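Local coordinates for DHHA1 domain protein (Clostridium perfringens, PDB 3KEW), which probably acts as a zinc-binding, alanyl-tRNA-synthetase-like editing protein that removes wrongly attached amino acids from tRNA, at residues A[23-27]-A[28-32]; A[85-88]-A[89-92]; A[135-138]-A[139-143]; A[147-150]-A[151-154]. All coordinates share one frame; numbering follows the deposited sequence.

How the interactions relate
The four contacts are local, each formed within one continuous piece of chain, and they follow one another in sequence order. Interaction 1 is a hairpin tip on the six-stranded barrel. Interaction 2, with its centre about 23 Å from that of interaction 1, is where strand 82-86 of the same barrel runs into helix 88-112, which carries the zinc ligands H98 and H102. Interactions 3 and 4 share helix 136-152 and lie at its two ends, their centres about 17 Å apart. About 50 Å separates the centres of interactions 1 and 3, so the contacts spread from the barrel to helix 136-152 on the far side of the chain's centre, with interaction 2 at the junction.

Interaction 1. Residues A[23-27]-A[28-32]; sequences VKEID and GKFHV
I26 CD1 sits over the centre of the H31 ring, 3.8 Å from the centroid, a CH-pi contact in which the two side chains cross at about a right angle. The ring is also held from outside the pair: H31 ND1 is hydrogen-bonded to Y62 OH, which restrains the turn of the ring. On the other face of the sheet the packing is just as close. With CG anti to its backbone N (chi1 -171°), E25 runs alongside F30, laying CG over the ring, 4.1 Å from the centroid, and bringing OE1 within 3.4 Å of F30 CE2. V23 splits its branches, CG1 coming to the ring edge and CG2 resting 4.0 Å from V32 CG1. Between the two faces the antiparallel backbone is firmly knitted. K24 and H31 are a hydrogen-bonded pair, with H31 N to K24 O at 2.9 Å and K24 N to H31 O at 3.0 Å, and I26 N reaches K29 O at 2.9 Å.

The loose side is at the exposed turn D27-G28 and the lysine ends. There K29 N makes only a weak bond to I26 O, 3.3 Å. The extended chain of the exposed K24 leads its amine away from the other strand, and the charged ends of D27 and K29 do not touch. Backbone bonds and aliphatic-to-ring contacts, rather than paired charges, therefore hold this barrel hairpin together.

Interaction 2. Residues A[85-88]-A[89-92]; sequences ELDW and ERRF
W88 and F92, one helical turn apart, supply the aromatic part of this contact. Their planes are near parallel, 21° apart, but slid so far that the rings barely overlap, with 5.5 Å between the centroids of the W88 five-membered ring and the F92 ring. What rests on the indole is chiefly F92 CB, a CH-pi contact over one face, offset toward the rim on the NE1 side. Because W88 carries CG anti to its backbone N (chi1 -175°), the indole reaches forward along the first turn, and its CZ2 comes within 3.8 Å of F92 CD1.

Apolar packing continues at the six-membered ring, where W88 CE3 lies 3.7 Å from R91 CB. R91 is bent at chi2, and L86 CD1 rests over one face of its guanidinium, 3.8 Å from CZ. The flat charged group is thus covered on one face by a leucine methyl while its nitrogens do polar work elsewhere: NE forms a salt bridge with D49, and NH1 and NH2 make weak hydrogen bonds to the carbonyls of Q11 and A38.

Hydrogen bonds between the segments are those of a starting helix. R91 N donates to D87 O at 3.3 Å and F92 N to W88 O at 2.9 Å. D87 takes the N-cap position, its OD1 3.5 Å from R90 N.

Strand 82-86 passes here directly into helix 88-112. Along the backbone E85 of the strand bonds to L52, L86 to K14 and D87, just beyond it, to L50, while the W88 side chain touches K14.

Interaction 3. Residues A[135-138]-A[139-143]; sequences DEKT and IREAE
K137 and E141 lie one turn apart, and their side chains cross obliquely on the helix surface. The glutamate OE2 comes nearest to the aliphatic part of the lysine, 3.4 Å from CE, while the amine NZ stays 4.4 Å from it, beyond a salt bridge; any attraction is probably loose. On the next row E136 and R140 touch through their methylene groups alone, CG to CG at 4.1 Å.

Behind these side chains run the i to i+4 backbone bonds of the first turns: I139 N to D135 O, R140 N to E136 O, E141 N to K137 O and A142 N to T138 O. The helix begins with an N-cap. D135 closes the turn with its carboxylate, OD1 accepting from T138 N at 2.9 Å, met nearly along its C-O axis. T138 OG1, placed between its own N and carbonyl carbon by a chi1 of 50°, lies 2.9 Å from both D135 O and D135 OD1, and its single proton can serve either. OD1 thus holds the T138 amide where helix 136-152 starts.

Further out, R140 bends at chi2 and sends NH1 to E143 OE2, a salt bridge of 3.0 Å. The carboxylate oxygen lies close to the guanidinium plane, yet the nitrogen meets it from above the carboxylate plane. Strand 209-217 fixes both partners: R140 NH1 also bonds to I211 O, and E143 OE1 takes the amide of I211. I139 packs on I211 and W214 of that strand, whereas T138 and E141 rest on F112 of helix 88-112.

Interaction 4. Residues A[147-150]-A[151-154]; sequences NRLI and FENL
E152 leans back over R148, one turn earlier. Its amide N donates to R148 O at 2.9 Å, which brings CB and CG onto that carbonyl. CB lies 3.5 Å from R148 O and 3.7 Å from L149 O. CG, lying beside the backbone N (chi1 -76°), is closer still, 3.3 Å from R148 O, and there it also meets the arginine NH1. At chi2 the chain bends, turning CD and the carboxylate so that OE2 comes 4.2 Å from R148 NH1, short of a salt bridge, with the two flat groups 39° apart. The guanidinium has a firmer partner, E145, which takes NH2 in a salt bridge and probably outweighs the pull of E152.

Helix 136-152 loses its helical geometry at N153, which has a positive phi of 59°. The N153 amide is divided between two carbonyls, L149 O and I150 O, each at 3.1 Å and each a weak bond. The following amide, L154 N, does not close back on L149 O; the T203 hydroxyl hydrogen-bonds to both.

Past the turn L154 folds back along the helix. Its CD1 fits against both methyls of L149, 4.1 Å from CD1 and from CD2, while L149 also rests on C107 of helix 88-112 and its neighbour I150 on L103.

Interaction 1. Residues A[23-27]-A[28-32]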
loop_
_atom_site.group_PDB
_atom_site.type_symbol
_atom_site.label_atom_id
_atom_site.label_comp_id
_atom_site.label_asym_id
_atom_site.label_seq_id
_atom_site.Cartn_x
_atom_site.Cartn_y
_atom_site.Cartn_z
ATOM N N VAL A 23 -19.366 17.266 -10.101
ATOM C CA VAL A 23 -19.776 16.153 -10.976
ATOM C C VAL A 23 -19.462 16.485 -12.441
ATOM O O VAL A 23 -19.918 17.509 -12.957
ATOM C CB VAL A 23 -21.297 15.826 -10.878
ATOM C CG1 VAL A 23 -21.656 14.623 -11.755
ATOM C CG2 VAL A 23 -21.725 15.564 -9.456
ATOM N N LYS A 24 -18.686 15.622 -13.100
ATOM C CA LYS A 24 -18.470 15.698 -14.549
ATOM C C LYS A 24 -18.864 14.392 -15.230
ATOM O O LYS A 24 -18.317 13.334 -14.913
ATOM C CB LYS A 24 -17.011 16.009 -14.874
ATOM C CG LYS A 24 -16.549 17.394 -14.475
ATOM C CD LYS A 24 -15.241 17.725 -15.165
ATOM C CE LYS A 24 -14.751 19.100 -14.780
ATOM N NZ LYS A 24 -13.448 19.387 -15.430
ATOM N N GLU A 25 -19.815 14.464 -16.159
ATOM C CA GLU A 25 -20.181 13.303 -16.965
ATOM C C GLU A 25 -19.222 13.137 -18.142
ATOM O O GLU A 25 -19.153 13.992 -19.029
ATOM C CB GLU A 25 -21.623 13.395 -17.466
ATOM C CG GLU A 25 -22.104 12.107 -18.122
ATOM C CD GLU A 25 -23.476 12.226 -18.758
ATOM O OE1 GLU A 25 -24.335 12.965 -18.222
ATOM O OE2 GLU A 25 -23.696 11.563 -19.797
ATOM N N ILE A 26 -18.473 12.039 -18.130
ATOM C CA ILE A 26 -17.533 11.725 -19.203
ATOM C C ILE A 26 -17.909 10.357 -19.773
ATOM O O ILE A 26 -17.693 9.325 -19.132
ATOM C CB ILE A 26 -16.049 11.792 -18.723
ATOM C CG1 ILE A 26 -15.711 13.200 -18.211
ATOM C CG2 ILE A 26 -15.093 11.401 -19.849
ATOM C CD1 ILE A 26 -14.487 13.283 -17.305
ATOM N N ASP A 27 -18.478 10.392 -20.980
ATOM C CA ASP A 27 -19.118 9.250 -21.670
ATOM C C ASP A 27 -19.640 8.087 -20.802
ATOM O O ASP A 27 -18.948 7.084 -20.602
ATOM C CB ASP A 27 -18.312 8.748 -22.898
ATOM C CG ASP A 27 -16.801 8.875 -22.729
ATOM O OD1 ASP A 27 -16.291 10.015 -22.688
ATOM O OD2 ASP A 27 -16.119 7.830 -22.682
ATOM N N GLY A 28 -20.858 8.251 -20.291
ATOM C CA GLY A 28 -21.557 7.187 -19.565
ATOM C C GLY A 28 -21.315 7.141 -18.067
ATOM O O GLY A 28 -22.145 6.619 -17.322
ATOM N N LYS A 29 -20.184 7.697 -17.634
ATOM C CA LYS A 29 -19.730 7.623 -16.243
ATOM C C LYS A 29 -19.634 9.004 -15.592
ATOM O O LYS A 29 -19.399 10.011 -16.268
ATOM C CB LYS A 29 -18.371 6.923 -16.167
ATOM C CG LYS A 29 -18.368 5.477 -16.661
ATOM C CD LYS A 29 -16.970 5.055 -17.087
ATOM C CE LYS A 29 -17.002 3.816 -17.965
ATOM N NZ LYS A 29 -15.700 3.603 -18.662
ATOM N N PHE A 30 -19.791 9.031 -14.270
ATOM C CA PHE A 30 -19.853 10.282 -13.518
ATOM C C PHE A 30 -18.663 10.446 -12.576
ATOM O O PHE A 30 -18.583 9.804 -11.527
ATOM C CB PHE A 30 -21.195 10.403 -12.786
ATOM C CG PHE A 30 -22.378 10.492 -13.716
ATOM C CD1 PHE A 30 -23.001 9.335 -14.196
ATOM C CD2 PHE A 30 -22.856 11.732 -14.138
ATOM C CE1 PHE A 30 -24.082 9.414 -15.070
ATOM C CE2 PHE A 30 -23.942 11.822 -15.006
ATOM C CZ PHE A 30 -24.552 10.660 -15.476
ATOM N N HIS A 31 -17.736 11.306 -12.987
ATOM C CA HIS A 31 -16.503 11.562 -12.246
ATOM C C HIS A 31 -16.766 12.581 -11.139
ATOM O O HIS A 31 -17.007 13.757 -11.424
ATOM C CB HIS A 31 -15.410 12.082 -13.189
ATOM C CG HIS A 31 -14.922 11.073 -14.188
ATOM N ND1 HIS A 31 -13.592 10.963 -14.534
ATOM C CD2 HIS A 31 -15.578 10.139 -14.920
ATOM C CE1 HIS A 31 -13.451 10.005 -15.433
ATOM N NE2 HIS A 31 -14.640 9.486 -15.683
ATOM N N VAL A 32 -16.727 12.137 -9.883
ATOM C CA VAL A 32 -17.020 13.031 -8.753
ATOM C C VAL A 32 -15.831 13.342 -7.835
ATOM O O VAL A 32 -14.943 12.509 -7.619
ATOM C CB VAL A 32 -18.254 12.564 -7.898
ATOM C CG1 VAL A 32 -19.492 12.365 -8.771
ATOM C CG2 VAL A 32 -17.950 11.301 -7.083
#

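Interaction 2. Residues A[85-88]-A[89-92]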
loop_
_atom_site.group_PDB
_atom_site.type_symbol
_atom_site.label_atom_id
_atom_site.label_comp_id
_atom_site.label_asym_id
_atom_site.label_seq_id
_atom_site.Cartn_x
_atom_site.Cartn_y
_atom_site.Cartn_z
ATOM N N GLU A 85 -18.684 3.779 1.495
ATOM C CA GLU A 85 -17.995 2.609 2.036
ATOM C C GLU A 85 -17.035 1.935 1.060
ATOM O O GLU A 85 -17.356 1.724 -0.113
ATOM C CB GLU A 85 -18.978 1.598 2.639
ATOM C CG GLU A 85 -20.335 1.519 1.973
ATOM C CD GLU A 85 -21.399 0.937 2.891
ATOM O OE1 GLU A 85 -21.555 1.445 4.023
ATOM O OE2 GLU A 85 -22.086 -0.020 2.477
ATOM N N LEU A 86 -15.847 1.614 1.563
ATOM C CA LEU A 86 -14.825 0.942 0.771
ATOM C C LEU A 86 -15.169 -0.531 0.604
ATOM O O LEU A 86 -15.825 -1.136 1.458
ATOM C CB LEU A 86 -13.442 1.072 1.429
ATOM C CG LEU A 86 -12.823 2.435 1.758
ATOM C CD1 LEU A 86 -11.460 2.276 2.423
ATOM C CD2 LEU A 86 -12.677 3.300 0.552
ATOM N N ASP A 87 -14.742 -1.097 -0.520
ATOM C CA ASP A 87 -14.574 -2.540 -0.654
ATOM C C ASP A 87 -13.353 -2.834 0.218
ATOM O O ASP A 87 -12.218 -2.618 -0.198
ATOM C CB ASP A 87 -14.301 -2.866 -2.130
ATOM C CG ASP A 87 -14.181 -4.367 -2.424
ATOM O OD1 ASP A 87 -14.108 -5.215 -1.504
ATOM O OD2 ASP A 87 -14.144 -4.689 -3.629
ATOM N N TRP A 88 -13.604 -3.276 1.449
ATOM C CA TRP A 88 -12.531 -3.464 2.428
ATOM C C TRP A 88 -11.633 -4.674 2.135
ATOM O O TRP A 88 -10.449 -4.661 2.462
ATOM C CB TRP A 88 -13.055 -3.518 3.874
ATOM C CG TRP A 88 -11.902 -3.591 4.854
ATOM C CD1 TRP A 88 -11.532 -4.663 5.614
ATOM C CD2 TRP A 88 -10.930 -2.568 5.103
ATOM N NE1 TRP A 88 -10.401 -4.361 6.338
ATOM C CE2 TRP A 88 -10.016 -3.080 6.046
ATOM C CE3 TRP A 88 -10.750 -1.256 4.633
ATOM C CZ2 TRP A 88 -8.941 -2.333 6.520
ATOM C CZ3 TRP A 88 -9.688 -0.518 5.114
ATOM C CH2 TRP A 88 -8.804 -1.052 6.044
ATOM N N GLU A 89 -12.201 -5.710 1.526
ATOM C CA GLU A 89 -11.442 -6.902 1.162
ATOM C C GLU A 89 -10.330 -6.569 0.165
ATOM O O GLU A 89 -9.186 -6.979 0.353
ATOM C CB GLU A 89 -12.376 -8.002 0.633
ATOM C CG GLU A 89 -12.750 -9.067 1.675
ATOM C CD GLU A 89 -13.338 -8.494 2.968
ATOM O OE1 GLU A 89 -14.510 -8.055 2.957
ATOM O OE2 GLU A 89 -12.630 -8.500 4.003
ATOM N N ARG A 90 -10.671 -5.794 -0.861
ATOM C CA ARG A 90 -9.713 -5.316 -1.845
ATOM C C ARG A 90 -8.643 -4.433 -1.201
ATOM O O ARG A 90 -7.458 -4.576 -1.493
ATOM C CB ARG A 90 -10.440 -4.523 -2.922
ATOM C CG ARG A 90 -9.553 -4.005 -4.035
ATOM C CD ARG A 90 -10.320 -3.040 -4.924
ATOM N NE ARG A 90 -9.426 -2.278 -5.794
ATOM C CZ ARG A 90 -9.087 -2.640 -7.028
ATOM N NH1 ARG A 90 -9.572 -3.756 -7.564
ATOM N NH2 ARG A 90 -8.263 -1.878 -7.730
ATOM N N ARG A 91 -9.088 -3.516 -0.345
ATOM C CA ARG A 91 -8.222 -2.569 0.355
ATOM C C ARG A 91 -7.171 -3.325 1.129
ATOM O O ARG A 91 -5.976 -3.096 0.955
ATOM C CB ARG A 91 -9.043 -1.811 1.397
ATOM C CG ARG A 91 -8.917 -0.350 1.423
ATOM C CD ARG A 91 -7.524 0.236 1.468
ATOM N NE ARG A 91 -7.750 1.675 1.471
ATOM C CZ ARG A 91 -7.649 2.447 2.546
ATOM N NH1 ARG A 91 -7.228 1.949 3.698
ATOM N NH2 ARG A 91 -7.927 3.733 2.456
ATOM N N PHE A 92 -7.652 -4.189 2.018
ATOM C CA PHE A 92 -6.819 -4.886 2.989
ATOM C C PHE A 92 -5.861 -5.859 2.300
ATOM O O PHE A 92 -4.702 -5.992 2.710
ATOM C CB PHE A 92 -7.696 -5.594 4.035
ATOM C CG PHE A 92 -6.951 -5.986 5.285
ATOM C CD1 PHE A 92 -6.250 -5.031 6.021
ATOM C CD2 PHE A 92 -6.947 -7.308 5.724
ATOM C CE1 PHE A 92 -5.547 -5.382 7.175
ATOM C CE2 PHE A 92 -6.249 -7.672 6.878
ATOM C CZ PHE A 92 -5.548 -6.700 7.605
#

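Interaction 3. Residues A[135-138]-A[139-143]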
loop_
_atom_site.group_PDB
_atom_site.type_symbol
_atom_site.label_atom_id
_atom_site.label_comp_id
_atom_site.label_asym_id
_atom_site.label_seq_id
_atom_site.Cartn_x
_atom_site.Cartn_y
_atom_site.Cartn_z
ATOM N N ASP A 135 20.336 -19.041 -2.736
ATOM C CA ASP A 135 19.994 -20.456 -2.663
ATOM C C ASP A 135 18.693 -20.646 -1.879
ATOM O O ASP A 135 18.223 -19.716 -1.211
ATOM C CB ASP A 135 21.152 -21.286 -2.083
ATOM C CG ASP A 135 21.679 -20.739 -0.762
ATOM O OD1 ASP A 135 20.875 -20.387 0.126
ATOM O OD2 ASP A 135 22.916 -20.680 -0.600
ATOM N N GLU A 136 18.124 -21.846 -1.963
ATOM C CA GLU A 136 16.872 -22.184 -1.283
ATOM C C GLU A 136 16.966 -21.999 0.233
ATOM O O GLU A 136 16.026 -21.505 0.862
ATOM C CB GLU A 136 16.449 -23.611 -1.633
ATOM C CG GLU A 136 15.143 -24.054 -0.999
ATOM C CD GLU A 136 14.775 -25.489 -1.318
ATOM O OE1 GLU A 136 15.348 -26.069 -2.266
ATOM O OE2 GLU A 136 13.897 -26.035 -0.615
ATOM N N LYS A 137 18.111 -22.367 0.800
ATOM C CA LYS A 137 18.350 -22.230 2.233
ATOM C C LYS A 137 18.123 -20.800 2.737
ATOM O O LYS A 137 17.400 -20.599 3.705
ATOM C CB LYS A 137 19.766 -22.709 2.590
ATOM C CG LYS A 137 20.155 -22.482 4.051
ATOM C CD LYS A 137 21.553 -22.987 4.348
ATOM C CE LYS A 137 22.088 -22.374 5.636
ATOM N NZ LYS A 137 23.191 -23.172 6.232
ATOM N N THR A 138 18.732 -19.821 2.070
ATOM C CA THR A 138 18.680 -18.418 2.508
ATOM C C THR A 138 17.287 -17.823 2.316
ATOM O O THR A 138 16.818 -17.057 3.151
ATOM C CB THR A 138 19.715 -17.534 1.776
ATOM O OG1 THR A 138 19.614 -17.758 0.369
ATOM C CG2 THR A 138 21.138 -17.858 2.235
ATOM N N ILE A 139 16.642 -18.197 1.215
ATOM C CA ILE A 139 15.283 -17.777 0.914
ATOM C C ILE A 139 14.307 -18.273 1.986
ATOM O O ILE A 139 13.539 -17.475 2.553
ATOM C CB ILE A 139 14.882 -18.209 -0.511
ATOM C CG1 ILE A 139 15.657 -17.366 -1.535
ATOM C CG2 ILE A 139 13.359 -18.094 -0.731
ATOM C CD1 ILE A 139 15.431 -17.757 -2.970
ATOM N N ARG A 140 14.388 -19.566 2.313
ATOM C CA ARG A 140 13.531 -20.153 3.359
ATOM C C ARG A 140 13.824 -19.600 4.755
ATOM O O ARG A 140 12.918 -19.511 5.579
ATOM C CB ARG A 140 13.585 -21.689 3.351
ATOM C CG ARG A 140 13.006 -22.344 2.091
ATOM C CD ARG A 140 11.554 -22.023 1.891
ATOM N NE ARG A 140 11.079 -22.518 0.597
ATOM C CZ ARG A 140 9.916 -22.185 0.039
ATOM N NH1 ARG A 140 9.097 -21.339 0.648
ATOM N NH2 ARG A 140 9.576 -22.699 -1.139
ATOM N N GLU A 141 15.075 -19.212 5.016
ATOM C CA GLU A 141 15.409 -18.544 6.279
ATOM C C GLU A 141 14.793 -17.139 6.389
ATOM O O GLU A 141 14.429 -16.694 7.484
ATOM C CB GLU A 141 16.925 -18.477 6.477
ATOM C CG GLU A 141 17.532 -19.778 6.967
ATOM C CD GLU A 141 19.057 -19.786 6.951
ATOM O OE1 GLU A 141 19.677 -18.770 6.559
ATOM O OE2 GLU A 141 19.640 -20.824 7.332
ATOM N N ALA A 142 14.677 -16.444 5.256
ATOM C CA ALA A 142 14.056 -15.118 5.241
ATOM C C ALA A 142 12.538 -15.208 5.426
ATOM O O ALA A 142 11.965 -14.430 6.182
ATOM C CB ALA A 142 14.414 -14.364 3.959
ATOM N N GLU A 143 11.917 -16.170 4.743
ATOM C CA GLU A 143 10.507 -16.528 4.937
ATOM C C GLU A 143 10.173 -16.847 6.404
ATOM O O GLU A 143 9.168 -16.372 6.939
ATOM C CB GLU A 143 10.149 -17.722 4.049
ATOM C CG GLU A 143 8.655 -18.096 4.055
ATOM C CD GLU A 143 8.356 -19.398 3.323
ATOM O OE1 GLU A 143 7.347 -19.460 2.592
ATOM O OE2 GLU A 143 9.126 -20.369 3.475
#

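Interaction 4. Residues A[147-150]-A[151-154]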
loop_
_atom_site.group_PDB
_atom_site.type_symbol
_atom_site.label_atom_id
_atom_site.label_comp_id
_atom_site.label_asym_id
_atom_site.label_seq_id
_atom_site.Cartn_x
_atom_site.Cartn_y
_atom_site.Cartn_z
ATOM N N ASN A 147 7.863 -14.425 9.020
ATOM C CA ASN A 147 6.771 -14.996 9.804
ATOM C C ASN A 147 7.004 -14.899 11.303
ATOM O O ASN A 147 6.059 -14.713 12.058
ATOM C CB ASN A 147 6.526 -16.437 9.392
ATOM C CG ASN A 147 5.701 -16.536 8.136
ATOM O OD1 ASN A 147 4.540 -16.136 8.119
ATOM N ND2 ASN A 147 6.298 -17.062 7.071
ATOM N N ARG A 148 8.263 -15.003 11.720
ATOM C CA ARG A 148 8.630 -14.782 13.112
ATOM C C ARG A 148 8.336 -13.350 13.571
ATOM O O ARG A 148 7.835 -13.147 14.679
ATOM C CB ARG A 148 10.103 -15.122 13.358
ATOM C CG ARG A 148 10.473 -15.090 14.843
ATOM C CD ARG A 148 11.948 -15.242 15.076
ATOM N NE ARG A 148 12.705 -14.052 14.686
ATOM C CZ ARG A 148 12.910 -12.991 15.462
ATOM N NH1 ARG A 148 12.402 -12.933 16.686
ATOM N NH2 ARG A 148 13.624 -11.974 15.005
ATOM N N LEU A 149 8.641 -12.366 12.722
ATOM C CA LEU A 149 8.369 -10.968 13.061
ATOM C C LEU A 149 6.882 -10.603 12.955
ATOM O O LEU A 149 6.435 -9.674 13.632
ATOM C CB LEU A 149 9.253 -9.997 12.257
ATOM C CG LEU A 149 10.760 -10.025 12.535
ATOM C CD1 LEU A 149 11.501 -9.058 11.609
ATOM C CD2 LEU A 149 11.074 -9.734 14.012
ATOM N N ILE A 150 6.122 -11.331 12.126
ATOM C CA ILE A 150 4.660 -11.222 12.133
ATOM C C ILE A 150 4.131 -11.560 13.532
ATOM O O ILE A 150 3.369 -10.788 14.139
ATOM C CB ILE A 150 3.982 -12.147 11.081
ATOM C CG1 ILE A 150 4.221 -11.628 9.657
ATOM C CG2 ILE A 150 2.471 -12.259 11.352
ATOM C CD1 ILE A 150 3.650 -12.512 8.532
ATOM N N PHE A 151 4.588 -12.693 14.056
ATOM C CA PHE A 151 4.102 -13.083 15.357
ATOM C C PHE A 151 4.733 -12.288 16.506
ATOM O O PHE A 151 4.109 -12.159 17.556
ATOM C CB PHE A 151 4.074 -14.608 15.512
ATOM C CG PHE A 151 3.107 -15.271 14.559
ATOM C CD1 PHE A 151 3.565 -16.073 13.521
ATOM C CD2 PHE A 151 1.735 -15.037 14.668
ATOM C CE1 PHE A 151 2.675 -16.662 12.626
ATOM C CE2 PHE A 151 0.836 -15.618 13.782
ATOM C CZ PHE A 151 1.306 -16.436 12.759
ATOM N N GLU A 152 5.894 -11.672 16.277
ATOM C CA GLU A 152 6.460 -10.712 17.244
ATOM C C GLU A 152 5.673 -9.392 17.281
ATOM O O GLU A 152 5.780 -8.628 18.240
ATOM C CB GLU A 152 7.934 -10.431 16.950
ATOM C CG GLU A 152 8.899 -11.540 17.363
ATOM C CD GLU A 152 8.991 -11.727 18.865
ATOM O OE1 GLU A 152 8.951 -10.720 19.603
ATOM O OE2 GLU A 152 9.113 -12.889 19.308
ATOM N N ASN A 153 4.900 -9.140 16.222
ATOM C CA ASN A 153 3.988 -7.992 16.102
ATOM C C ASN A 153 4.638 -6.611 16.211
ATOM O O ASN A 153 4.330 -5.838 17.117
ATOM C CB ASN A 153 2.802 -8.112 17.077
ATOM C CG ASN A 153 1.615 -7.254 16.665
ATOM O OD1 ASN A 153 1.647 -6.579 15.632
ATOM N ND2 ASN A 153 0.550 -7.295 17.459
ATOM N N LEU A 154 5.528 -6.299 15.274
ATOM C CA LEU A 154 6.199 -5.001 15.299
ATOM C C LEU A 154 5.252 -3.902 14.839
ATOM O O LEU A 154 4.373 -4.135 14.002
ATOM C CB LEU A 154 7.462 -5.010 14.439
ATOM C CG LEU A 154 8.458 -6.159 14.582
ATOM C CD1 LEU A 154 9.591 -5.971 13.587
ATOM C CD2 LEU A 154 8.991 -6.267 16.007
#